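Local coordinates for L-lysine 6-monooxygenase (Pseudomonas syringae pv. tomato, PDB 5CQF), which probably hydroxylates the side-chain amine of L-lysine, using FAD and NADPH, as a step in siderophore biosynthesis, at residues Thr322-Leu330 with Arg339-Val347; Gly363-Asp371 with Tyr382-Cys390. All blocks are in the same frame, centred on the assembly; numbering follows the deposited sequence.

Interaction 1: Thr322-Leu330 with Arg339-Val347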
ATOM      1  N   THR A 322      35.459  14.120  27.474  1.00 57.35           N
ATOM      2  CA  THR A 322      36.190  13.622  28.611  1.00 60.43           C
ATOM      3  C   THR A 322      36.868  12.295  28.244  1.00 62.44           C
ATOM      4  O   THR A 322      36.803  11.821  27.102  1.00 62.07           O
ATOM      5  CB  THR A 322      35.236  13.417  29.804  1.00 61.56           C
ATOM      6  OG1 THR A 322      34.383  12.300  29.545  1.00 61.54           O
ATOM      7  CG2 THR A 322      34.369  14.635  30.000  1.00 63.16           C
ATOM      8  N   ALA A 323      37.502  11.689  29.236  1.00 66.00           N
ATOM      9  CA  ALA A 323      38.128  10.386  29.086  1.00 67.61           C
ATOM     10  C   ALA A 323      37.087   9.286  28.942  1.00 67.45           C
ATOM     11  O   ALA A 323      37.407   8.209  28.460  1.00 67.02           O
ATOM     12  CB  ALA A 323      39.033  10.100  30.286  1.00 69.71           C
ATOM     13  N   ASP A 324      35.853   9.544  29.373  1.00 68.83           N
ATOM     14  CA  ASP A 324      34.774   8.550  29.273  1.00 72.53           C
ATOM     15  C   ASP A 324      33.692   8.897  28.227  1.00 69.59           C
ATOM     16  O   ASP A 324      32.516   8.622  28.467  1.00 68.12           O
ATOM     17  CB  ASP A 324      34.100   8.391  30.635  1.00 73.48           C
ATOM     18  CG  ASP A 324      35.082   8.378  31.758  1.00 77.03           C
ATOM     19  OD1 ASP A 324      35.274   9.453  32.373  1.00 78.87           O
ATOM     20  OD2 ASP A 324      35.665   7.310  32.019  1.00 78.63           O
ATOM     21  N   GLY A 325      34.088   9.505  27.101  1.00 67.24           N
ATOM     22  CA  GLY A 325      33.153   9.925  26.045  1.00 64.72           C
ATOM     23  C   GLY A 325      32.800  11.403  26.073  1.00 63.57           C
ATOM     24  O   GLY A 325      33.671  12.244  26.279  1.00 64.87           O
ATOM     25  N   TYR A 326      31.524  11.719  25.843  1.00 57.95           N
ATOM     26  CA  TYR A 326      31.057  13.096  25.827  1.00 54.63           C
ATOM     27  C   TYR A 326      30.036  13.302  26.916  1.00 55.47           C
ATOM     28  O   TYR A 326      29.246  12.402  27.193  1.00 53.68           O
ATOM     29  CB  TYR A 326      30.431  13.456  24.477  1.00 51.02           C
ATOM     30  CG  TYR A 326      31.413  13.323  23.350  1.00 50.61           C
ATOM     31  CD1 TYR A 326      32.193  14.394  22.940  1.00 51.35           C
ATOM     32  CD2 TYR A 326      31.592  12.110  22.707  1.00 51.57           C
ATOM     33  CE1 TYR A 326      33.111  14.252  21.913  1.00 50.86           C
ATOM     34  CE2 TYR A 326      32.507  11.965  21.678  1.00 50.55           C
ATOM     35  CZ  TYR A 326      33.268  13.034  21.298  1.00 49.47           C
ATOM     36  OH  TYR A 326      34.179  12.860  20.296  1.00 49.90           O
ATOM     37  N   ARG A 327      30.073  14.493  27.520  1.00 54.59           N
ATOM     38  CA  ARG A 327      29.087  14.944  28.483  1.00 56.51           C
ATOM     39  C   ARG A 327      28.309  16.070  27.796  1.00 53.04           C
ATOM     40  O   ARG A 327      28.854  17.129  27.492  1.00 52.39           O
ATOM     41  CB  ARG A 327      29.773  15.420  29.759  1.00 61.84           C
ATOM     42  CG  ARG A 327      28.845  15.730  30.930  1.00 69.28           C
ATOM     43  CD  ARG A 327      29.610  16.441  32.060  1.00 78.81           C
ATOM     44  NE  ARG A 327      28.768  17.045  33.117  1.00 84.68           N
ATOM     45  CZ  ARG A 327      28.029  18.160  32.998  1.00 87.27           C
ATOM     46  NH1 ARG A 327      27.950  18.845  31.845  1.00 84.31           N
ATOM     47  NH2 ARG A 327      27.333  18.586  34.048  1.00 88.75           N
ATOM     48  N   VAL A 328      27.033  15.816  27.519  1.00 50.97           N
ATOM     49  CA  VAL A 328      26.234  16.720  26.687  1.00 48.52           C
ATOM     50  C   VAL A 328      25.081  17.299  27.478  1.00 47.37           C
ATOM     51  O   VAL A 328      24.282  16.557  28.062  1.00 45.04           O
ATOM     52  CB  VAL A 328      25.664  15.991  25.466  1.00 46.71           C
ATOM     53  CG1 VAL A 328      24.998  16.984  24.545  1.00 47.40           C
ATOM     54  CG2 VAL A 328      26.762  15.244  24.724  1.00 46.82           C
ATOM     55  N   GLU A 329      24.996  18.622  27.508  1.00 46.49           N
ATOM     56  CA  GLU A 329      23.908  19.275  28.206  1.00 48.67           C
ATOM     57  C   GLU A 329      22.881  19.697  27.191  1.00 48.11           C
ATOM     58  O   GLU A 329      23.204  20.449  26.267  1.00 47.05           O
ATOM     59  CB  GLU A 329      24.389  20.513  28.988  1.00 51.70           C
ATOM     60  CG  GLU A 329      23.296  21.149  29.853  1.00 52.43           C
ATOM     61  CD  GLU A 329      23.658  22.529  30.376  1.00 53.95           C
ATOM     62  OE1 GLU A 329      23.790  23.476  29.562  1.00 52.55           O
ATOM     63  OE2 GLU A 329      23.791  22.671  31.606  1.00 56.86           O
ATOM     64  N   LEU A 330      21.642  19.238  27.395  1.00 48.86           N
ATOM     65  CA  LEU A 330      20.491  19.671  26.602  1.00 45.53           C
ATOM     66  C   LEU A 330      19.653  20.687  27.349  1.00 44.90           C
ATOM     67  O   LEU A 330      19.456  20.581  28.555  1.00 45.11           O
ATOM     68  CB  LEU A 330      19.583  18.485  26.273  1.00 44.65           C
ATOM     69  CG  LEU A 330      20.168  17.243  25.605  1.00 44.68           C
ATOM     70  CD1 LEU A 330      19.061  16.307  25.128  1.00 42.54           C
ATOM     71  CD2 LEU A 330      21.066  17.632  24.447  1.00 44.77           C
ATOM     72  N   ARG A 339      19.096  18.929  31.065  1.00 54.22           N
ATOM     73  CA  ARG A 339      19.562  17.604  31.505  1.00 55.31           C
ATOM     74  C   ARG A 339      20.872  17.247  30.828  1.00 53.24           C
ATOM     75  O   ARG A 339      21.245  17.837  29.821  1.00 50.34           O
ATOM     76  CB  ARG A 339      18.522  16.524  31.231  1.00 56.90           C
ATOM     77  CG  ARG A 339      18.052  16.501  29.802  1.00 59.87           C
ATOM     78  CD  ARG A 339      16.610  16.062  29.712  1.00 63.06           C
ATOM     79  NE  ARG A 339      16.494  14.657  30.044  1.00 67.26           N
ATOM     80  CZ  ARG A 339      15.397  13.942  29.850  1.00 70.37           C
ATOM     81  NH1 ARG A 339      15.407  12.659  30.181  1.00 70.73           N
ATOM     82  NH2 ARG A 339      14.297  14.501  29.325  1.00 68.79           N
ATOM     83  N   VAL A 340      21.567  16.282  31.407  1.00 55.12           N
ATOM     84  CA  VAL A 340      22.886  15.877  30.950  1.00 55.39           C
ATOM     85  C   VAL A 340      22.808  14.446  30.417  1.00 54.40           C
ATOM     86  O   VAL A 340      22.134  13.615  31.002  1.00 54.90           O
ATOM     87  CB  VAL A 340      23.902  15.973  32.118  1.00 57.68           C
ATOM     88  CG1 VAL A 340      25.280  15.437  31.734  1.00 57.52           C
ATOM     89  CG2 VAL A 340      24.005  17.413  32.594  1.00 56.62           C
ATOM     90  N   LEU A 341      23.483  14.195  29.292  1.00 56.69           N
ATOM     91  CA  LEU A 341      23.624  12.858  28.677  1.00 56.47           C
ATOM     92  C   LEU A 341      25.090  12.528  28.557  1.00 55.48           C
ATOM     93  O   LEU A 341      25.885  13.368  28.125  1.00 57.52           O
ATOM     94  CB  LEU A 341      23.058  12.844  27.259  1.00 55.48           C
ATOM     95  CG  LEU A 341      21.559  13.055  27.129  1.00 58.31           C
ATOM     96  CD1 LEU A 341      21.158  13.251  25.673  1.00 59.19           C
ATOM     97  CD2 LEU A 341      20.821  11.872  27.740  1.00 62.43           C
ATOM     98  N   GLU A 342      25.462  11.310  28.909  1.00 55.17           N
ATOM     99  CA  GLU A 342      26.808  10.837  28.615  1.00 55.14           C
ATOM    100  C   GLU A 342      26.761   9.822  27.476  1.00 50.97           C
ATOM    101  O   GLU A 342      26.094   8.806  27.588  1.00 51.46           O
ATOM    102  CB  GLU A 342      27.414  10.209  29.846  1.00 60.88           C
ATOM    103  CG  GLU A 342      27.392  11.137  31.041  1.00 66.73           C
ATOM    104  CD  GLU A 342      27.658  10.405  32.326  1.00 74.06           C
ATOM    105  OE1 GLU A 342      27.000   9.360  32.565  1.00 75.92           O
ATOM    106  OE2 GLU A 342      28.529  10.878  33.083  1.00 79.00           O
ATOM    107  N   VAL A 343      27.472  10.111  26.396  1.00 45.75           N
ATOM    108  CA  VAL A 343      27.510   9.246  25.241  1.00 44.84           C
ATOM    109  C   VAL A 343      28.930   8.981  24.801  1.00 43.47           C
ATOM    110  O   VAL A 343      29.832   9.665  25.231  1.00 46.53           O
ATOM    111  CB  VAL A 343      26.699   9.842  24.071  1.00 44.16           C
ATOM    112  CG1 VAL A 343      25.227   9.843  24.428  1.00 44.20           C
ATOM    113  CG2 VAL A 343      27.154  11.243  23.716  1.00 43.59           C
ATOM    114  N   ASP A 344      29.119   7.966  23.962  1.00 42.86           N
ATOM    115  CA  ASP A 344      30.433   7.595  23.446  1.00 41.88           C
ATOM    116  C   ASP A 344      30.715   8.281  22.123  1.00 40.83           C
ATOM    117  O   ASP A 344      31.853   8.503  21.788  1.00 39.81           O
ATOM    118  CB  ASP A 344      30.515   6.088  23.262  1.00 44.39           C
ATOM    119  CG  ASP A 344      30.317   5.327  24.566  1.00 48.46           C
ATOM    120  OD1 ASP A 344      31.062   5.613  25.542  1.00 51.89           O
ATOM    121  OD2 ASP A 344      29.404   4.466  24.635  1.00 49.22           O
ATOM    122  N   ALA A 345      29.681   8.598  21.346  1.00 40.84           N
ATOM    123  CA  ALA A 345      29.878   9.271  20.067  1.00 40.29           C
ATOM    124  C   ALA A 345      28.683  10.088  19.658  1.00 40.24           C
ATOM    125  O   ALA A 345      27.575   9.827  20.094  1.00 40.02           O
ATOM    126  CB  ALA A 345      30.201   8.271  18.982  1.00 40.91           C
ATOM    127  N   VAL A 346      28.937  11.055  18.781  1.00 40.33           N
ATOM    128  CA  VAL A 346      27.980  12.034  18.370  1.00 38.41           C
ATOM    129  C   VAL A 346      28.013  12.122  16.857  1.00 41.27           C
ATOM    130  O   VAL A 346      29.107  12.052  16.264  1.00 40.04           O
ATOM    131  CB  VAL A 346      28.337  13.385  18.978  1.00 39.81           C
ATOM    132  CG1 VAL A 346      27.484  14.500  18.403  1.00 40.40           C
ATOM    133  CG2 VAL A 346      28.177  13.322  20.486  1.00 40.46           C
ATOM    134  N   VAL A 347      26.812  12.206  16.245  1.00 39.97           N
ATOM    135  CA  VAL A 347      26.638  12.393  14.790  1.00 39.11           C
ATOM    136  C   VAL A 347      25.878  13.696  14.536  1.00 39.54           C
ATOM    137  O   VAL A 347      24.812  13.909  15.098  1.00 41.03           O
ATOM    138  CB  VAL A 347      25.834  11.260  14.132  1.00 37.47           C
ATOM    139  CG1 VAL A 347      25.564  11.563  12.674  1.00 37.71           C
ATOM    140  CG2 VAL A 347      26.548   9.933  14.213  1.00 36.88           C
TER

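Interaction 2: Gly363-Asp371 with Tyr382-Cys390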
ATOM      1  N   GLY A 363      38.008  35.209  -5.537  1.00 59.74           N
ATOM      2  CA  GLY A 363      38.834  36.142  -6.308  1.00 59.66           C
ATOM      3  C   GLY A 363      38.101  36.908  -7.395  1.00 60.74           C
ATOM      4  O   GLY A 363      38.671  37.824  -7.997  1.00 63.25           O
ATOM      5  N   LEU A 364      36.842  36.554  -7.662  1.00 57.47           N
ATOM      6  CA  LEU A 364      36.084  37.239  -8.697  1.00 57.06           C
ATOM      7  C   LEU A 364      35.092  38.240  -8.110  1.00 56.65           C
ATOM      8  O   LEU A 364      34.388  38.893  -8.859  1.00 57.60           O
ATOM      9  CB  LEU A 364      35.370  36.242  -9.623  1.00 57.85           C
ATOM     10  CG  LEU A 364      36.174  35.200 -10.415  1.00 58.67           C
ATOM     11  CD1 LEU A 364      37.014  35.857 -11.494  1.00 58.93           C
ATOM     12  CD2 LEU A 364      37.062  34.365  -9.504  1.00 60.21           C
ATOM     13  N   GLN A 365      35.073  38.409  -6.790  1.00 59.61           N
ATOM     14  CA  GLN A 365      34.125  39.327  -6.136  1.00 61.80           C
ATOM     15  C   GLN A 365      33.940  40.695  -6.790  1.00 60.53           C
ATOM     16  O   GLN A 365      32.811  41.169  -6.890  1.00 57.90           O
ATOM     17  CB  GLN A 365      34.471  39.516  -4.656  1.00 66.95           C
ATOM     18  CG  GLN A 365      34.063  38.319  -3.822  1.00 71.45           C
ATOM     19  CD  GLN A 365      33.811  38.645  -2.370  1.00 78.22           C
ATOM     20  OE1 GLN A 365      33.098  39.603  -2.036  1.00 83.09           O
ATOM     21  NE2 GLN A 365      34.359  37.818  -1.490  1.00 77.72           N
ATOM     22  N   PRO A 366      35.033  41.327  -7.249  1.00 62.93           N
ATOM     23  CA  PRO A 366      34.877  42.648  -7.867  1.00 63.72           C
ATOM     24  C   PRO A 366      34.024  42.689  -9.135  1.00 63.00           C
ATOM     25  O   PRO A 366      33.518  43.756  -9.459  1.00 64.66           O
ATOM     26  CB  PRO A 366      36.319  43.067  -8.176  1.00 64.40           C
ATOM     27  CG  PRO A 366      37.145  42.306  -7.196  1.00 63.80           C
ATOM     28  CD  PRO A 366      36.458  40.971  -7.104  1.00 64.34           C
ATOM     29  N   TRP A 367      33.855  41.557  -9.830  1.00 60.73           N
ATOM     30  CA  TRP A 367      33.024  41.484 -11.044  1.00 58.57           C
ATOM     31  C   TRP A 367      31.671  40.808 -10.798  1.00 57.02           C
ATOM     32  O   TRP A 367      30.930  40.548 -11.737  1.00 54.50           O
ATOM     33  CB  TRP A 367      33.797  40.775 -12.166  1.00 60.24           C
ATOM     34  CG  TRP A 367      35.079  41.486 -12.432  1.00 63.43           C
ATOM     35  CD1 TRP A 367      35.265  42.536 -13.283  1.00 65.23           C
ATOM     36  CD2 TRP A 367      36.332  41.281 -11.768  1.00 64.89           C
ATOM     37  NE1 TRP A 367      36.553  42.981 -13.214  1.00 67.52           N
ATOM     38  CE2 TRP A 367      37.237  42.238 -12.290  1.00 69.36           C
ATOM     39  CE3 TRP A 367      36.782  40.386 -10.785  1.00 64.24           C
ATOM     40  CZ2 TRP A 367      38.577  42.325 -11.862  1.00 69.53           C
ATOM     41  CZ3 TRP A 367      38.104  40.467 -10.357  1.00 66.33           C
ATOM     42  CH2 TRP A 367      38.991  41.434 -10.899  1.00 69.58           C
ATOM     43  N   LEU A 368      31.332  40.556  -9.537  1.00 55.24           N
ATOM     44  CA  LEU A 368      30.078  39.885  -9.207  1.00 55.29           C
ATOM     45  C   LEU A 368      29.120  40.861  -8.543  1.00 54.70           C
ATOM     46  O   LEU A 368      29.505  41.570  -7.594  1.00 53.63           O
ATOM     47  CB  LEU A 368      30.322  38.706  -8.255  1.00 55.28           C
ATOM     48  CG  LEU A 368      31.281  37.604  -8.730  1.00 55.32           C
ATOM     49  CD1 LEU A 368      31.543  36.612  -7.605  1.00 54.46           C
ATOM     50  CD2 LEU A 368      30.770  36.893  -9.972  1.00 53.37           C
ATOM     51  N   ALA A 369      27.884  40.902  -9.039  1.00 49.95           N
ATOM     52  CA  ALA A 369      26.881  41.745  -8.431  1.00 50.84           C
ATOM     53  C   ALA A 369      26.544  41.231  -7.040  1.00 52.70           C
ATOM     54  O   ALA A 369      26.851  40.084  -6.686  1.00 52.16           O
ATOM     55  CB  ALA A 369      25.639  41.801  -9.289  1.00 51.21           C
ATOM     56  N   ALA A 370      25.896  42.078  -6.250  1.00 52.73           N
ATOM     57  CA  ALA A 370      25.532  41.722  -4.891  1.00 51.90           C
ATOM     58  C   ALA A 370      24.022  41.616  -4.704  1.00 50.59           C
ATOM     59  O   ALA A 370      23.267  42.486  -5.123  1.00 53.13           O
ATOM     60  CB  ALA A 370      26.121  42.738  -3.925  1.00 54.59           C
ATOM     61  N   ASP A 371      23.586  40.524  -4.091  1.00 49.94           N
ATOM     62  CA  ASP A 371      22.206  40.381  -3.680  1.00 50.96           C
ATOM     63  C   ASP A 371      22.066  41.147  -2.354  1.00 50.84           C
ATOM     64  O   ASP A 371      23.021  41.746  -1.871  1.00 48.92           O
ATOM     65  CB  ASP A 371      21.853  38.889  -3.502  1.00 52.71           C
ATOM     66  CG  ASP A 371      20.330  38.599  -3.609  1.00 55.87           C
ATOM     67  OD1 ASP A 371      19.498  39.551  -3.700  1.00 54.73           O
ATOM     68  OD2 ASP A 371      19.962  37.393  -3.591  1.00 59.14           O
ATOM     69  N   TYR A 382      19.628  30.273 -13.341  1.00 44.33           N
ATOM     70  CA  TYR A 382      20.809  29.872 -12.582  1.00 43.66           C
ATOM     71  C   TYR A 382      22.097  30.633 -12.975  1.00 45.62           C
ATOM     72  O   TYR A 382      23.198  30.188 -12.661  1.00 44.17           O
ATOM     73  CB  TYR A 382      20.960  28.335 -12.660  1.00 43.30           C
ATOM     74  CG  TYR A 382      19.686  27.625 -12.178  1.00 42.78           C
ATOM     75  CD1 TYR A 382      19.371  27.575 -10.824  1.00 43.27           C
ATOM     76  CD2 TYR A 382      18.777  27.095 -13.068  1.00 41.86           C
ATOM     77  CE1 TYR A 382      18.210  26.977 -10.372  1.00 42.42           C
ATOM     78  CE2 TYR A 382      17.610  26.467 -12.625  1.00 43.46           C
ATOM     79  CZ  TYR A 382      17.332  26.412 -11.275  1.00 43.51           C
ATOM     80  OH  TYR A 382      16.163  25.811 -10.800  1.00 43.23           O
ATOM     81  N   ARG A 383      21.938  31.785 -13.635  1.00 48.41           N
ATOM     82  CA  ARG A 383      23.068  32.610 -14.080  1.00 52.56           C
ATOM     83  C   ARG A 383      23.427  33.630 -13.013  1.00 48.74           C
ATOM     84  O   ARG A 383      22.545  34.205 -12.370  1.00 44.14           O
ATOM     85  CB  ARG A 383      22.764  33.333 -15.399  1.00 56.08           C
ATOM     86  CG  ARG A 383      24.036  33.766 -16.111  1.00 62.73           C
ATOM     87  CD  ARG A 383      23.760  34.454 -17.444  1.00 69.63           C
ATOM     88  NE  ARG A 383      24.820  35.406 -17.825  1.00 81.15           N
ATOM     89  CZ  ARG A 383      25.042  36.607 -17.251  1.00 83.98           C
ATOM     90  NH1 ARG A 383      24.295  37.041 -16.230  1.00 81.60           N
ATOM     91  NH2 ARG A 383      26.036  37.389 -17.698  1.00 81.47           N
ATOM     92  N   VAL A 384      24.725  33.832 -12.822  1.00 46.79           N
ATOM     93  CA  VAL A 384      25.195  34.789 -11.836  1.00 47.68           C
ATOM     94  C   VAL A 384      25.319  36.145 -12.511  1.00 48.49           C
ATOM     95  O   VAL A 384      25.890  36.243 -13.605  1.00 50.31           O
ATOM     96  CB  VAL A 384      26.582  34.446 -11.276  1.00 46.50           C
ATOM     97  CG1 VAL A 384      26.927  35.395 -10.137  1.00 45.14           C
ATOM     98  CG2 VAL A 384      26.649  33.010 -10.797  1.00 46.09           C
ATOM     99  N   ALA A 385      24.792  37.181 -11.863  1.00 48.50           N
ATOM    100  CA  ALA A 385      24.784  38.513 -12.467  1.00 51.45           C
ATOM    101  C   ALA A 385      26.149  39.129 -12.191  1.00 53.39           C
ATOM    102  O   ALA A 385      26.677  38.985 -11.093  1.00 51.33           O
ATOM    103  CB  ALA A 385      23.652  39.375 -11.925  1.00 50.73           C
ATOM    104  N   THR A 386      26.734  39.730 -13.226  1.00 56.88           N
ATOM    105  CA  THR A 386      28.067  40.302 -13.150  1.00 61.01           C
ATOM    106  C   THR A 386      27.982  41.790 -13.349  1.00 65.84           C
ATOM    107  O   THR A 386      26.934  42.323 -13.684  1.00 66.08           O
ATOM    108  CB  THR A 386      29.020  39.731 -14.238  1.00 60.67           C
ATOM    109  OG1 THR A 386      28.529  40.066 -15.535  1.00 59.77           O
ATOM    110  CG2 THR A 386      29.158  38.219 -14.110  1.00 57.83           C
ATOM    111  N   GLN A 387      29.117  42.442 -13.150  1.00 71.25           N
ATOM    112  CA  GLN A 387      29.273  43.869 -13.389  1.00 76.54           C
ATOM    113  C   GLN A 387      30.658  44.049 -13.989  1.00 81.15           C
ATOM    114  O   GLN A 387      31.589  43.319 -13.633  1.00 79.91           O
ATOM    115  CB  GLN A 387      29.142  44.650 -12.082  1.00 74.08           C
ATOM    116  CG  GLN A 387      30.112  44.204 -10.993  1.00 75.42           C
ATOM    117  CD  GLN A 387      29.618  44.508  -9.590  1.00 79.79           C
ATOM    118  OE1 GLN A 387      28.474  44.932  -9.395  1.00 81.05           O
ATOM    119  NE2 GLN A 387      30.480  44.287  -8.596  1.00 80.25           N
ATOM    120  N   GLY A 388      30.782  44.993 -14.920  1.00 88.44           N
ATOM    121  CA  GLY A 388      32.064  45.304 -15.556  1.00 91.51           C
ATOM    122  C   GLY A 388      32.766  44.099 -16.158  1.00 94.36           C
ATOM    123  O   GLY A 388      34.000  44.004 -16.109  1.00 95.39           O
ATOM    124  N   ALA A 389      31.975  43.185 -16.725  1.00 97.10           N
ATOM    125  CA  ALA A 389      32.473  41.943 -17.321  1.00 95.78           C
ATOM    126  C   ALA A 389      32.099  41.900 -18.803  1.00 98.02           C
ATOM    127  O   ALA A 389      30.987  42.268 -19.180  1.00 96.11           O
ATOM    128  CB  ALA A 389      31.896  40.738 -16.587  1.00 91.42           C
ATOM    129  N   CYS A 390      33.042  41.461 -19.634  1.00105.82           N
ATOM    130  CA  CYS A 390      32.857  41.386 -21.093  1.00111.07           C
ATOM    131  C   CYS A 390      32.771  39.920 -21.490  1.00112.21           C
ATOM    132  O   CYS A 390      33.789  39.220 -21.494  1.00115.17           O
ATOM    133  CB  CYS A 390      34.039  42.033 -21.849  1.00111.42           C
ATOM    134  SG  CYS A 390      33.955  43.801 -22.264  1.00107.10           S
TER

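Interaction 1: Thr322-Leu330 with Arg339-Val347
Tyr326 and Val343 form one of three hydrogen-bonded pairs in an antiparallel beta hairpin. Tyr326 N gives a nearly straight bond to Val343 O (2.7 Å, 174° at the hydrogen), and Val343 N returns one to Tyr326 O. Val328 with Leu341, and Leu330 with Arg339, repeat this exchange, so all six of their N-H groups have a carbonyl partner. The backbones of Arg327 and Glu329 bond to strand 314-322 on the other side. Tyr326 O receives a CA-H contact from Glu342 CA at 3.2 Å. The Tyr326 ring turns its edge to Asp344 O, CE2 lying 3.5 Å from it, while Val346 CG2 sits over one face. Its hydroxyl is satisfied by Thr185. Both Asp344 carboxylate oxygens are hydrogen-bonded, and OD1 forms a salt bridge with Arg206. Glu329 OE1 bonds to Ser317. The extended Arg327 chain (CG anti to the backbone N, chi1 -171°) lays the guanidinium over Val340, whose CG1 is 4.0 Å from the group's plane. Leu330 CD1 meets Leu341 CD1 at 3.7 Å on the sheet face that carries Tyr326 and Val328. The backbone thus makes the pairing: cross-strand side chains add apolar packing, and the polar ends of Tyr326, Glu329 and Asp344 bond elsewhere in the chain.

Interaction 2: Gly363-Asp371 with Tyr382-Cys390
Trp367 O accepts the shortest hydrogen bond of this contact, from Gln387 N at 3.0 Å. It belongs to a single beta bridge between two loop segments, with Leu368 opposite Thr386. The second bond of the bridge runs from Ala369 N to Ala385 O at 3.1 Å. The bridge follows directly on a 3-10 turn at 363-367. Neither bond is ideal at its acceptor. Gln387 N stands 52° out of the carbonyl plane of Trp367, and Ala369 N is tilted by 34° from that of Ala385. Thr386 CB, one residue before Gln387 in the same loop segment, lies 3.3 Å from Trp367 O.

The Gln387 side chain adds a third bond. Its CG lies between the backbone N and the carbonyl carbon (chi1 56°), and the chain beyond is extended. This carries the amide across the 366-369 backbone. NE2 donates to Pro366 O at 3.2 Å, with the acceptor close to the amide plane but the donor well above the carbonyl plane. Leu368 O is also near NE2, but the angle is too poor for a bond. Gln387 OE1 lies 3.7 Å from Ala369 CA.

Apolar contacts lie on both sides of the bridge. Leu368 CD2 touches Val384 CG1, and both residues pack on Ile394 of strand 393-396. Ala369 CB meets Ala385 CB. The Trp367 indole rests against Pro140 and Ile142 of strand 137-142 and Leu147 of strand 147-154. The contact thus ties the surface loops before strand 393-396 to that strand and to strands 137-142 and 147-154. Pro366 CB covers one face of the indole near its rim, and at the ring edge Trp367 CD1 approaches Gly388 O to 3.4 Å.

In the fold
Interaction 1 comes first along the chain and closes before interaction 2 opens. Their centres are 46 Å apart and their nearest atoms about 29 Å, so they do not touch. Interaction 1 lies in the three-stranded antiparallel sheet 314-343 and runs into strand 345-348 of one five-stranded parallel sheet. That sheet includes strand 206-210, followed by a GxGxxA pattern consistent with NADP binding. Interaction 2 lies in the loops between strands 345-348 and 393-396. The latter strand edges the other parallel sheet, whose GxGxxG pattern after strand 16-19 probably serves FAD. The two contacts therefore lie beside two separate Rossmann-type sheets, probably those for NADP and FAD, and the chain passes from one to the other between them.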